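Local coordinates for protein geranyltranstransferase (Staphylococcus aureus, PDB 1RTR) that catalyses the formation of farnesyl diphosphate, probably by adding isopentenyl diphosphate to geranyl diphosphate, at residues 49-54 against 63-68; 185-190 against 202-207; 207-212 against 259-264. All blocks are in the same frame, centred on the assembly; numbering follows the deposited sequence.

Interaction 1: 49-54 against 63-68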
ATOM      1  N   LEU A  49       4.597 -20.993   2.020  1.00 50.48           N
ATOM      2  CA  LEU A  49       6.020 -20.839   2.308  1.00 49.47           C
ATOM      3  C   LEU A  49       6.239 -20.220   3.671  1.00 48.93           C
ATOM      4  O   LEU A  49       7.016 -20.751   4.461  1.00 49.08           O
ATOM      5  CB  LEU A  49       6.712 -19.997   1.233  1.00 49.81           C
ATOM      6  CG  LEU A  49       8.239 -19.892   1.288  1.00 50.19           C
ATOM      7  CD1 LEU A  49       8.893 -21.274   1.402  1.00 50.95           C
ATOM      8  CD2 LEU A  49       8.754 -19.169   0.060  1.00 51.56           C
ATOM      9  N   LEU A  50       5.548 -19.115   3.953  1.00 48.21           N
ATOM     10  CA  LEU A  50       5.728 -18.398   5.221  1.00 48.04           C
ATOM     11  C   LEU A  50       5.330 -19.285   6.408  1.00 48.45           C
ATOM     12  O   LEU A  50       6.088 -19.436   7.378  1.00 47.94           O
ATOM     13  CB  LEU A  50       4.971 -17.061   5.189  1.00 47.69           C
ATOM     14  CG  LEU A  50       4.518 -16.155   6.354  1.00 47.07           C
ATOM     15  CD1 LEU A  50       5.255 -16.290   7.666  1.00 45.66           C
ATOM     16  CD2 LEU A  50       4.541 -14.706   5.904  1.00 46.10           C
ATOM     17  N   LEU A  51       4.145 -19.881   6.305  1.00 49.24           N
ATOM     18  CA  LEU A  51       3.653 -20.847   7.286  1.00 49.84           C
ATOM     19  C   LEU A  51       4.637 -22.000   7.522  1.00 50.40           C
ATOM     20  O   LEU A  51       5.034 -22.258   8.670  1.00 50.42           O
ATOM     21  CB  LEU A  51       2.277 -21.369   6.847  1.00 49.90           C
ATOM     22  CG  LEU A  51       0.991 -20.629   7.285  1.00 49.87           C
ATOM     23  CD1 LEU A  51       1.209 -19.264   7.994  1.00 47.56           C
ATOM     24  CD2 LEU A  51       0.019 -20.500   6.121  1.00 48.90           C
ATOM     25  N   LEU A  52       5.061 -22.674   6.449  1.00 51.23           N
ATOM     26  CA  LEU A  52       6.005 -23.802   6.579  1.00 51.91           C
ATOM     27  C   LEU A  52       7.369 -23.397   7.145  1.00 52.89           C
ATOM     28  O   LEU A  52       7.956 -24.146   7.940  1.00 54.11           O
ATOM     29  CB  LEU A  52       6.148 -24.578   5.261  1.00 52.00           C
ATOM     30  CG  LEU A  52       4.883 -25.360   4.837  1.00 51.86           C
ATOM     31  CD1 LEU A  52       4.925 -25.799   3.400  1.00 50.17           C
ATOM     32  CD2 LEU A  52       4.626 -26.553   5.740  1.00 51.00           C
ATOM     33  N   THR A  53       7.867 -22.217   6.773  1.00 52.89           N
ATOM     34  CA  THR A  53       9.117 -21.707   7.347  1.00 53.03           C
ATOM     35  C   THR A  53       9.060 -21.564   8.877  1.00 53.98           C
ATOM     36  O   THR A  53      10.022 -21.914   9.578  1.00 54.17           O
ATOM     37  CB  THR A  53       9.527 -20.353   6.686  1.00 52.76           C
ATOM     38  OG1 THR A  53       9.675 -20.523   5.272  1.00 50.85           O
ATOM     39  CG2 THR A  53      10.904 -19.910   7.147  1.00 51.12           C
ATOM     40  N   LEU A  54       7.954 -21.034   9.393  1.00 55.04           N
ATOM     41  CA  LEU A  54       7.757 -20.951  10.849  1.00 56.56           C
ATOM     42  C   LEU A  54       7.774 -22.337  11.512  1.00 57.52           C
ATOM     43  O   LEU A  54       8.357 -22.517  12.589  1.00 57.44           O
ATOM     44  CB  LEU A  54       6.430 -20.272  11.181  1.00 56.42           C
ATOM     45  CG  LEU A  54       6.341 -18.755  11.110  1.00 56.81           C
ATOM     46  CD1 LEU A  54       4.890 -18.332  11.289  1.00 56.28           C
ATOM     47  CD2 LEU A  54       7.272 -18.083  12.149  1.00 55.68           C
ATOM     48  N   LEU A  63       1.020 -18.039  14.407  1.00 56.00           N
ATOM     49  CA  LEU A  63       1.585 -16.706  14.629  1.00 54.99           C
ATOM     50  C   LEU A  63       1.707 -15.909  13.330  1.00 54.08           C
ATOM     51  O   LEU A  63       1.549 -14.694  13.331  1.00 54.42           O
ATOM     52  CB  LEU A  63       2.923 -16.783  15.361  1.00 54.63           C
ATOM     53  CG  LEU A  63       2.915 -17.077  16.867  1.00 55.20           C
ATOM     54  CD1 LEU A  63       4.339 -17.175  17.428  1.00 54.91           C
ATOM     55  CD2 LEU A  63       2.143 -16.026  17.649  1.00 55.36           C
ATOM     56  N   GLY A  64       1.947 -16.597  12.219  1.00 53.29           N
ATOM     57  CA  GLY A  64       2.177 -15.926  10.957  1.00 52.44           C
ATOM     58  C   GLY A  64       1.000 -15.892  10.012  1.00 52.04           C
ATOM     59  O   GLY A  64       1.146 -15.462   8.859  1.00 51.94           O
ATOM     60  N   MET A  65      -0.168 -16.332  10.474  1.00 51.90           N
ATOM     61  CA  MET A  65      -1.331 -16.383   9.590  1.00 51.61           C
ATOM     62  C   MET A  65      -1.715 -15.026   9.015  1.00 51.85           C
ATOM     63  O   MET A  65      -1.969 -14.921   7.812  1.00 52.48           O
ATOM     64  CB  MET A  65      -2.551 -17.022  10.246  1.00 51.49           C
ATOM     65  CG  MET A  65      -3.689 -17.237   9.230  1.00 50.80           C
ATOM     66  SD  MET A  65      -3.251 -18.471   7.975  1.00 49.62           S
ATOM     67  CE  MET A  65      -3.663 -17.745   6.604  1.00 47.99           C
ATOM     68  N   LYS A  66      -1.763 -13.993   9.858  1.00 51.53           N
ATOM     69  CA  LYS A  66      -2.134 -12.670   9.373  1.00 51.27           C
ATOM     70  C   LYS A  66      -1.122 -12.149   8.348  1.00 50.47           C
ATOM     71  O   LYS A  66      -1.527 -11.630   7.304  1.00 49.98           O
ATOM     72  CB  LYS A  66      -2.369 -11.685  10.528  1.00 51.79           C
ATOM     73  CG  LYS A  66      -3.721 -11.873  11.240  1.00 53.37           C
ATOM     74  CD  LYS A  66      -4.307 -10.539  11.712  1.00 57.70           C
ATOM     75  CE  LYS A  66      -5.086 -10.658  13.032  1.00 59.38           C
ATOM     76  NZ  LYS A  66      -6.484 -11.152  12.809  1.00 61.03           N
ATOM     77  N   SER A  67       0.175 -12.323   8.633  1.00 49.64           N
ATOM     78  CA  SER A  67       1.247 -11.943   7.698  1.00 49.08           C
ATOM     79  C   SER A  67       1.120 -12.681   6.365  1.00 49.13           C
ATOM     80  O   SER A  67       1.234 -12.069   5.302  1.00 48.54           O
ATOM     81  CB  SER A  67       2.628 -12.195   8.307  1.00 49.06           C
ATOM     82  OG  SER A  67       2.876 -11.297   9.375  1.00 48.43           O
ATOM     83  N   ALA A  68       0.855 -13.993   6.435  1.00 49.23           N
ATOM     84  CA  ALA A  68       0.577 -14.812   5.259  1.00 49.03           C
ATOM     85  C   ALA A  68      -0.629 -14.308   4.471  1.00 49.15           C
ATOM     86  O   ALA A  68      -0.578 -14.246   3.235  1.00 49.70           O
ATOM     87  CB  ALA A  68       0.390 -16.280   5.652  1.00 49.10           C
TER

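Interaction 2: 185-190 against 202-207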
ATOM      1  N   ALA A 185       8.407 -13.908   2.614  1.00 44.06           N
ATOM      2  CA  ALA A 185       7.781 -15.075   3.245  1.00 44.42           C
ATOM      3  C   ALA A 185       8.711 -15.756   4.230  1.00 44.81           C
ATOM      4  O   ALA A 185       8.342 -15.931   5.399  1.00 45.95           O
ATOM      5  CB  ALA A 185       7.261 -16.078   2.203  1.00 43.88           C
ATOM      6  N   VAL A 186       9.928 -16.108   3.809  1.00 44.68           N
ATOM      7  CA  VAL A 186      10.784 -16.846   4.740  1.00 43.92           C
ATOM      8  C   VAL A 186      11.403 -15.969   5.818  1.00 44.16           C
ATOM      9  O   VAL A 186      11.548 -16.439   6.956  1.00 44.52           O
ATOM     10  CB  VAL A 186      11.798 -17.871   4.066  1.00 44.31           C
ATOM     11  CG1 VAL A 186      11.535 -18.048   2.582  1.00 42.19           C
ATOM     12  CG2 VAL A 186      13.286 -17.563   4.395  1.00 44.78           C
ATOM     13  N   MET A 187      11.725 -14.707   5.488  1.00 43.42           N
ATOM     14  CA  MET A 187      12.406 -13.810   6.431  1.00 43.04           C
ATOM     15  C   MET A 187      11.455 -13.184   7.449  1.00 43.70           C
ATOM     16  O   MET A 187      11.838 -12.957   8.608  1.00 44.25           O
ATOM     17  CB  MET A 187      13.207 -12.710   5.708  1.00 42.47           C
ATOM     18  CG  MET A 187      14.370 -13.200   4.833  1.00 41.64           C
ATOM     19  SD  MET A 187      15.504 -14.407   5.629  1.00 36.04           S
ATOM     20  CE  MET A 187      16.385 -13.269   6.730  1.00 33.74           C
ATOM     21  N   SER A 188      10.226 -12.892   7.033  1.00 44.23           N
ATOM     22  CA  SER A 188       9.197 -12.498   7.998  1.00 45.30           C
ATOM     23  C   SER A 188       9.034 -13.621   9.036  1.00 45.42           C
ATOM     24  O   SER A 188       8.962 -13.358  10.246  1.00 45.23           O
ATOM     25  CB  SER A 188       7.866 -12.171   7.310  1.00 45.17           C
ATOM     26  OG  SER A 188       7.214 -13.355   6.871  1.00 46.42           O
ATOM     27  N   ALA A 189       9.039 -14.866   8.565  1.00 45.87           N
ATOM     28  CA  ALA A 189       8.967 -16.013   9.473  1.00 47.01           C
ATOM     29  C   ALA A 189      10.186 -16.053  10.389  1.00 47.54           C
ATOM     30  O   ALA A 189      10.069 -16.208  11.611  1.00 48.15           O
ATOM     31  CB  ALA A 189       8.800 -17.328   8.706  1.00 46.54           C
ATOM     32  N   ALA A 190      11.362 -15.877   9.812  1.00 48.12           N
ATOM     33  CA  ALA A 190      12.578 -15.903  10.610  1.00 48.36           C
ATOM     34  C   ALA A 190      12.506 -14.856  11.704  1.00 48.71           C
ATOM     35  O   ALA A 190      13.019 -15.068  12.819  1.00 48.46           O
ATOM     36  CB  ALA A 190      13.776 -15.674   9.733  1.00 48.36           C
ATOM     37  N   HIS A 202      21.368 -17.954   6.165  1.00 60.92           N
ATOM     38  CA  HIS A 202      21.163 -19.129   5.331  1.00 60.80           C
ATOM     39  C   HIS A 202      19.764 -19.166   4.772  1.00 60.00           C
ATOM     40  O   HIS A 202      19.543 -19.642   3.653  1.00 60.48           O
ATOM     41  CB  HIS A 202      21.452 -20.419   6.113  1.00 61.54           C
ATOM     42  CG  HIS A 202      22.880 -20.553   6.544  1.00 63.19           C
ATOM     43  ND1 HIS A 202      23.283 -20.369   7.849  1.00 65.88           N
ATOM     44  CD2 HIS A 202      24.000 -20.844   5.841  1.00 64.10           C
ATOM     45  CE1 HIS A 202      24.591 -20.546   7.934  1.00 65.72           C
ATOM     46  NE2 HIS A 202      25.050 -20.831   6.728  1.00 65.63           N
ATOM     47  N   LEU A 203      18.806 -18.664   5.541  1.00 59.14           N
ATOM     48  CA  LEU A 203      17.417 -18.680   5.087  1.00 58.06           C
ATOM     49  C   LEU A 203      17.244 -17.686   3.959  1.00 57.25           C
ATOM     50  O   LEU A 203      16.512 -17.939   3.000  1.00 56.68           O
ATOM     51  CB  LEU A 203      16.467 -18.392   6.248  1.00 58.45           C
ATOM     52  CG  LEU A 203      16.241 -19.585   7.187  1.00 57.92           C
ATOM     53  CD1 LEU A 203      15.720 -19.116   8.537  1.00 56.21           C
ATOM     54  CD2 LEU A 203      15.300 -20.605   6.544  1.00 56.95           C
ATOM     55  N   GLU A 204      17.963 -16.572   4.076  1.00 56.62           N
ATOM     56  CA  GLU A 204      18.039 -15.556   3.029  1.00 56.81           C
ATOM     57  C   GLU A 204      18.522 -16.094   1.681  1.00 55.92           C
ATOM     58  O   GLU A 204      17.757 -16.063   0.707  1.00 56.01           O
ATOM     59  CB  GLU A 204      18.915 -14.391   3.477  1.00 57.06           C
ATOM     60  CG  GLU A 204      18.142 -13.157   3.874  1.00 59.79           C
ATOM     61  CD  GLU A 204      18.405 -11.981   2.957  1.00 65.36           C
ATOM     62  OE1 GLU A 204      18.114 -12.123   1.730  1.00 66.67           O
ATOM     63  OE2 GLU A 204      18.900 -10.925   3.471  1.00 65.41           O
ATOM     64  N   SER A 205      19.761 -16.596   1.619  1.00 54.63           N
ATOM     65  CA  SER A 205      20.247 -17.219   0.379  1.00 53.89           C
ATOM     66  C   SER A 205      19.299 -18.287  -0.090  1.00 52.82           C
ATOM     67  O   SER A 205      18.976 -18.358  -1.285  1.00 52.78           O
ATOM     68  CB  SER A 205      21.635 -17.844   0.516  1.00 54.09           C
ATOM     69  OG  SER A 205      22.503 -17.009   1.237  1.00 55.67           O
ATOM     70  N   TYR A 206      18.841 -19.119   0.838  1.00 51.85           N
ATOM     71  CA  TYR A 206      17.900 -20.153   0.455  1.00 51.16           C
ATOM     72  C   TYR A 206      16.755 -19.520  -0.310  1.00 50.94           C
ATOM     73  O   TYR A 206      16.416 -19.983  -1.401  1.00 51.47           O
ATOM     74  CB  TYR A 206      17.393 -20.944   1.668  1.00 51.32           C
ATOM     75  CG  TYR A 206      16.084 -21.675   1.404  1.00 50.95           C
ATOM     76  CD1 TYR A 206      14.855 -21.100   1.745  1.00 50.45           C
ATOM     77  CD2 TYR A 206      16.075 -22.924   0.792  1.00 50.67           C
ATOM     78  CE1 TYR A 206      13.650 -21.773   1.498  1.00 51.51           C
ATOM     79  CE2 TYR A 206      14.882 -23.597   0.537  1.00 51.05           C
ATOM     80  CZ  TYR A 206      13.679 -23.022   0.900  1.00 51.12           C
ATOM     81  OH  TYR A 206      12.510 -23.687   0.644  1.00 50.61           O
ATOM     82  N   SER A 207      16.169 -18.450   0.238  1.00 50.68           N
ATOM     83  CA  SER A 207      14.981 -17.835  -0.373  1.00 50.43           C
ATOM     84  C   SER A 207      15.275 -17.208  -1.724  1.00 50.43           C
ATOM     85  O   SER A 207      14.468 -17.313  -2.657  1.00 49.65           O
ATOM     86  CB  SER A 207      14.337 -16.811   0.565  1.00 50.40           C
ATOM     87  OG  SER A 207      15.042 -15.583   0.537  1.00 50.43           O
TER

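Interaction 3: 207-212 against 259-264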
ATOM      1  N   SER A 207      16.169 -18.450   0.238  1.00 50.68           N
ATOM      2  CA  SER A 207      14.981 -17.835  -0.373  1.00 50.43           C
ATOM      3  C   SER A 207      15.275 -17.208  -1.724  1.00 50.43           C
ATOM      4  O   SER A 207      14.468 -17.313  -2.657  1.00 49.65           O
ATOM      5  CB  SER A 207      14.337 -16.811   0.565  1.00 50.40           C
ATOM      6  OG  SER A 207      15.042 -15.583   0.537  1.00 50.43           O
ATOM      7  N   TYR A 208      16.439 -16.566  -1.831  1.00 51.11           N
ATOM      8  CA  TYR A 208      16.882 -16.014  -3.108  1.00 52.13           C
ATOM      9  C   TYR A 208      16.975 -17.081  -4.199  1.00 52.18           C
ATOM     10  O   TYR A 208      16.405 -16.913  -5.285  1.00 52.52           O
ATOM     11  CB  TYR A 208      18.224 -15.287  -2.972  1.00 52.82           C
ATOM     12  CG  TYR A 208      18.841 -14.990  -4.317  1.00 54.79           C
ATOM     13  CD1 TYR A 208      19.851 -15.811  -4.839  1.00 57.33           C
ATOM     14  CD2 TYR A 208      18.404 -13.906  -5.082  1.00 56.03           C
ATOM     15  CE1 TYR A 208      20.421 -15.548  -6.079  1.00 59.32           C
ATOM     16  CE2 TYR A 208      18.962 -13.638  -6.336  1.00 59.47           C
ATOM     17  CZ  TYR A 208      19.973 -14.464  -6.825  1.00 60.38           C
ATOM     18  OH  TYR A 208      20.536 -14.213  -8.053  1.00 62.47           O
ATOM     19  N   HIS A 209      17.674 -18.179  -3.912  1.00 52.17           N
ATOM     20  CA  HIS A 209      17.841 -19.252  -4.906  1.00 52.43           C
ATOM     21  C   HIS A 209      16.526 -19.925  -5.228  1.00 53.00           C
ATOM     22  O   HIS A 209      16.223 -20.192  -6.403  1.00 53.18           O
ATOM     23  CB  HIS A 209      18.892 -20.276  -4.458  1.00 52.23           C
ATOM     24  CG  HIS A 209      20.275 -19.716  -4.416  1.00 51.04           C
ATOM     25  ND1 HIS A 209      20.927 -19.269  -5.546  1.00 51.00           N
ATOM     26  CD2 HIS A 209      21.113 -19.485  -3.380  1.00 51.90           C
ATOM     27  CE1 HIS A 209      22.116 -18.800  -5.207  1.00 53.12           C
ATOM     28  NE2 HIS A 209      22.255 -18.919  -3.897  1.00 52.56           N
ATOM     29  N   LEU A 210      15.724 -20.169  -4.192  1.00 53.73           N
ATOM     30  CA  LEU A 210      14.390 -20.732  -4.399  1.00 54.42           C
ATOM     31  C   LEU A 210      13.584 -19.853  -5.357  1.00 54.72           C
ATOM     32  O   LEU A 210      12.886 -20.364  -6.233  1.00 55.08           O
ATOM     33  CB  LEU A 210      13.654 -20.893  -3.070  1.00 54.72           C
ATOM     34  CG  LEU A 210      12.239 -21.470  -3.157  1.00 54.64           C
ATOM     35  CD1 LEU A 210      12.326 -22.959  -3.470  1.00 54.89           C
ATOM     36  CD2 LEU A 210      11.482 -21.224  -1.858  1.00 53.45           C
ATOM     37  N   GLY A 211      13.709 -18.535  -5.194  1.00 54.93           N
ATOM     38  CA  GLY A 211      13.011 -17.582  -6.039  1.00 55.43           C
ATOM     39  C   GLY A 211      13.424 -17.620  -7.494  1.00 55.89           C
ATOM     40  O   GLY A 211      12.570 -17.569  -8.385  1.00 56.16           O
ATOM     41  N   MET A 212      14.728 -17.698  -7.741  1.00 56.17           N
ATOM     42  CA  MET A 212      15.236 -17.792  -9.110  1.00 56.85           C
ATOM     43  C   MET A 212      14.808 -19.104  -9.791  1.00 57.81           C
ATOM     44  O   MET A 212      14.520 -19.110 -10.987  1.00 57.76           O
ATOM     45  CB  MET A 212      16.756 -17.581  -9.157  1.00 56.32           C
ATOM     46  CG  MET A 212      17.238 -16.219  -8.570  1.00 55.80           C
ATOM     47  SD  MET A 212      16.409 -14.670  -9.200  1.00 51.97           S
ATOM     48  CE  MET A 212      16.733 -14.793 -10.910  1.00 50.07           C
ATOM     49  N   THR A 259      19.350 -26.074 -12.170  1.00 58.78           N
ATOM     50  CA  THR A 259      20.062 -27.015 -11.307  1.00 58.20           C
ATOM     51  C   THR A 259      21.000 -26.296 -10.360  1.00 57.83           C
ATOM     52  O   THR A 259      21.106 -26.669  -9.199  1.00 57.88           O
ATOM     53  CB  THR A 259      20.816 -28.068 -12.165  1.00 58.59           C
ATOM     54  OG1 THR A 259      19.860 -28.864 -12.883  1.00 59.00           O
ATOM     55  CG2 THR A 259      21.555 -29.086 -11.298  1.00 57.45           C
ATOM     56  N   TYR A 260      21.676 -25.262 -10.852  1.00 57.77           N
ATOM     57  CA  TYR A 260      22.570 -24.472 -10.012  1.00 57.65           C
ATOM     58  C   TYR A 260      21.831 -23.817  -8.814  1.00 57.99           C
ATOM     59  O   TYR A 260      22.326 -23.816  -7.685  1.00 57.86           O
ATOM     60  CB  TYR A 260      23.299 -23.416 -10.847  1.00 57.41           C
ATOM     61  CG  TYR A 260      23.779 -22.258 -10.013  1.00 57.32           C
ATOM     62  CD1 TYR A 260      24.897 -22.390  -9.188  1.00 56.92           C
ATOM     63  CD2 TYR A 260      23.085 -21.046 -10.005  1.00 56.84           C
ATOM     64  CE1 TYR A 260      25.325 -21.331  -8.396  1.00 57.67           C
ATOM     65  CE2 TYR A 260      23.504 -19.987  -9.216  1.00 57.12           C
ATOM     66  CZ  TYR A 260      24.622 -20.137  -8.415  1.00 56.82           C
ATOM     67  OH  TYR A 260      25.044 -19.091  -7.636  1.00 57.38           O
ATOM     68  N   HIS A 261      20.655 -23.255  -9.071  1.00 58.32           N
ATOM     69  CA  HIS A 261      19.846 -22.666  -8.012  1.00 59.11           C
ATOM     70  C   HIS A 261      19.278 -23.724  -7.054  1.00 60.10           C
ATOM     71  O   HIS A 261      19.320 -23.549  -5.824  1.00 59.07           O
ATOM     72  CB  HIS A 261      18.738 -21.804  -8.617  1.00 58.81           C
ATOM     73  CG  HIS A 261      19.237 -20.511  -9.169  1.00 57.89           C
ATOM     74  ND1 HIS A 261      19.975 -19.624  -8.415  1.00 58.07           N
ATOM     75  CD2 HIS A 261      19.151 -19.976 -10.407  1.00 56.56           C
ATOM     76  CE1 HIS A 261      20.306 -18.586  -9.163  1.00 58.14           C
ATOM     77  NE2 HIS A 261      19.819 -18.777 -10.377  1.00 57.84           N
ATOM     78  N   ARG A 262      18.769 -24.816  -7.637  1.00 61.33           N
ATOM     79  CA  ARG A 262      18.360 -26.012  -6.897  1.00 62.83           C
ATOM     80  C   ARG A 262      19.470 -26.415  -5.941  1.00 63.13           C
ATOM     81  O   ARG A 262      19.234 -26.581  -4.754  1.00 63.76           O
ATOM     82  CB  ARG A 262      18.046 -27.153  -7.881  1.00 63.56           C
ATOM     83  CG  ARG A 262      17.530 -28.481  -7.292  1.00 65.75           C
ATOM     84  CD  ARG A 262      18.467 -29.141  -6.282  1.00 69.12           C
ATOM     85  NE  ARG A 262      19.017 -30.435  -6.703  1.00 71.36           N
ATOM     86  CZ  ARG A 262      18.356 -31.588  -6.666  1.00 71.45           C
ATOM     87  NH1 ARG A 262      18.962 -32.699  -7.042  1.00 70.80           N
ATOM     88  NH2 ARG A 262      17.092 -31.635  -6.256  1.00 73.13           N
ATOM     89  N   ASP A 263      20.690 -26.528  -6.454  1.00 63.50           N
ATOM     90  CA  ASP A 263      21.810 -27.001  -5.656  1.00 63.85           C
ATOM     91  C   ASP A 263      22.198 -26.025  -4.573  1.00 63.55           C
ATOM     92  O   ASP A 263      22.553 -26.430  -3.474  1.00 63.44           O
ATOM     93  CB  ASP A 263      23.021 -27.315  -6.545  1.00 64.27           C
ATOM     94  CG  ASP A 263      22.844 -28.590  -7.342  1.00 65.61           C
ATOM     95  OD1 ASP A 263      23.697 -28.874  -8.211  1.00 67.72           O
ATOM     96  OD2 ASP A 263      21.878 -29.374  -7.178  1.00 68.19           O
ATOM     97  N   ALA A 264      22.143 -24.735  -4.885  1.00 63.95           N
ATOM     98  CA  ALA A 264      22.518 -23.697  -3.918  1.00 64.08           C
ATOM     99  C   ALA A 264      21.463 -23.561  -2.815  1.00 63.86           C
ATOM    100  O   ALA A 264      21.802 -23.302  -1.664  1.00 63.43           O
ATOM    101  CB  ALA A 264      22.768 -22.359  -4.622  1.00 63.94           C
TER

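Interaction 1: 49-54 against 63-68
L54 and L51 lie against flat groups of backbone, the two peptides that G64 shares with its neighbours; no aromatic ring takes part. CD1 of L54 approaches the L63-G64 peptide obliquely and sits 3.5 Å from G64 N. As G64 has no side chain, this methyl can settle against the backbone, where the helix 65-83 is about to start. L51 CD1 sits over one face of the next peptide, G64-M65, 3.9 Å from G64 O. That oxygen, at the N-cap residue, also takes the first-turn bond from A68 N (2.8 Å).

One turn further on, A68 CB touches both L51 CD1 (3.9 Å) and L50 CG (4.2 Å), and so fits between two leucines. With its CG turned anti to the backbone N (chi1 161°), L50 brings CD2 to A68 N, 3.8 Å away, and against S67 CB. M65 contributes a looser touch, its SD lying 4.3 Å from L51 CD2.

The contact closes the short connection between helices 45-56 and 65-83 of this all-helical fold. Helix 6-18 packs beside it, with V13 touching both L51 and M65, while helix 179-193 covers L50 through S188 and helix 279-289 reaches L49 and L52.

Interaction 2: 185-190 against 202-207
V186 and M187 supply most of the first shell. The two methyls of V186 part over the facing helix: CG1 rests on S207 CB at 3.7 Å, and CG2 lies 3.5 Å from L203 O and close to L203 CB. Its first torsion is modelled nearly eclipsed (chi1 -9°), so the exact placing of the fork deserves some caution. CG1 also comes to the edge of the Y206 ring, near its plane, but only at 4.4 Å from CE1. M187 sets its CG beside the backbone N, anti to the carbonyl carbon (chi1 -63°), then bends at chi2 and chi3, which brings its sulfur end over to E204. The two chains cross at about a right angle, and both SD and CE of M187 lie 3.4 Å from E204 CG, a tight fit between thioether and methylene. L203 fills in from the other helix, its CD1 4.1 Å from A190 CB.

This is an antiparallel helical hairpin: helices 179-193 and 197-227 follow each other across a short turn, and their segments run at 164° with axes 9.4 Å apart, one of the pairs that build the all-alpha prenyl synthase fold.

Polar groups of the second shell steady these side chains. S207 turns its OG back along its own helix and donates to E204 O at 2.8 Å, in the carbonyl plane and on a lone pair; the same hydroxyl is also hydrogen-bonded to T183 OG1 of helix 179-193, a polar tie between the two helices. Y206 is tethered by its OH to L281 O, while I284 and V285 of helix 279-289 touch its side chain. Behind V186 and A189 stands T53 of helix 45-56.

Interaction 3: 207-212 against 259-264
An aromatic cluster of H209, Y260 and H261 joins two long antiparallel helices, 197-227 and 245-270, and a histidine-histidine hydrogen bond lies within it. H209 ND1 and H261 ND1 are 3.0 Å apart and nearly straight across the proton (171°); either ring could be the donor. Each nitrogen meets the other ring at its edge, near the plane, and the two imidazoles sit rim to rim with their planes turned 38° apart. Since one nitrogen must accept, the pair probably disfavours both rings being protonated at once.

The surroundings are built alike for both rings. In each histidine CG stands beside the backbone N, anti to the carbonyl carbon, and each CB leans on the partner's backbone: H209 CB is 3.6 Å from H261 O, and H261 CB is 3.7 Å from H209 O. Each ring is also sandwiched. A264 CB makes a CH-pi contact over the centre of the H209 ring, 3.4 Å from its centroid, while Y208 CD1 lies over the opposite face. For H261 the CH-pi partner is M212 CB, 3.5 Å from the centroid, and Y260 CD2 of its own helix covers the other side. The Y260 hydroxyl reaches H209 obliquely, OH lying 3.8 Å from CE1. These covers should hold both imidazoles in rotation and keep their bonding edges facing each other.

The helix segments approach to 8.3 Å between axes and run at 153°, an antiparallel packing of the kind from which the all-helical prenyl synthase fold is assembled.

The three contacts come in series along the chain and step across the helical fold: interaction 1 ties helix 45-56 to 65-83, interaction 2 ties 179-193 to 197-227, and interaction 3 ties 197-227 to 245-270. The centres of interactions 1 and 2 lie about 12 Å apart. Interactions 2 and 3, about 13 Å apart between centres, share S207 and use different sides of helix 197-227. Interactions 1 and 2 touch through L50 on S188 and T53 on V186, and L49 touches L210 between interactions 1 and 3. Helix 65-83 ends in the first aspartate-rich motif and helix 197-227 contains the second; by analogy with the family these probably bind diphosphate through magnesium.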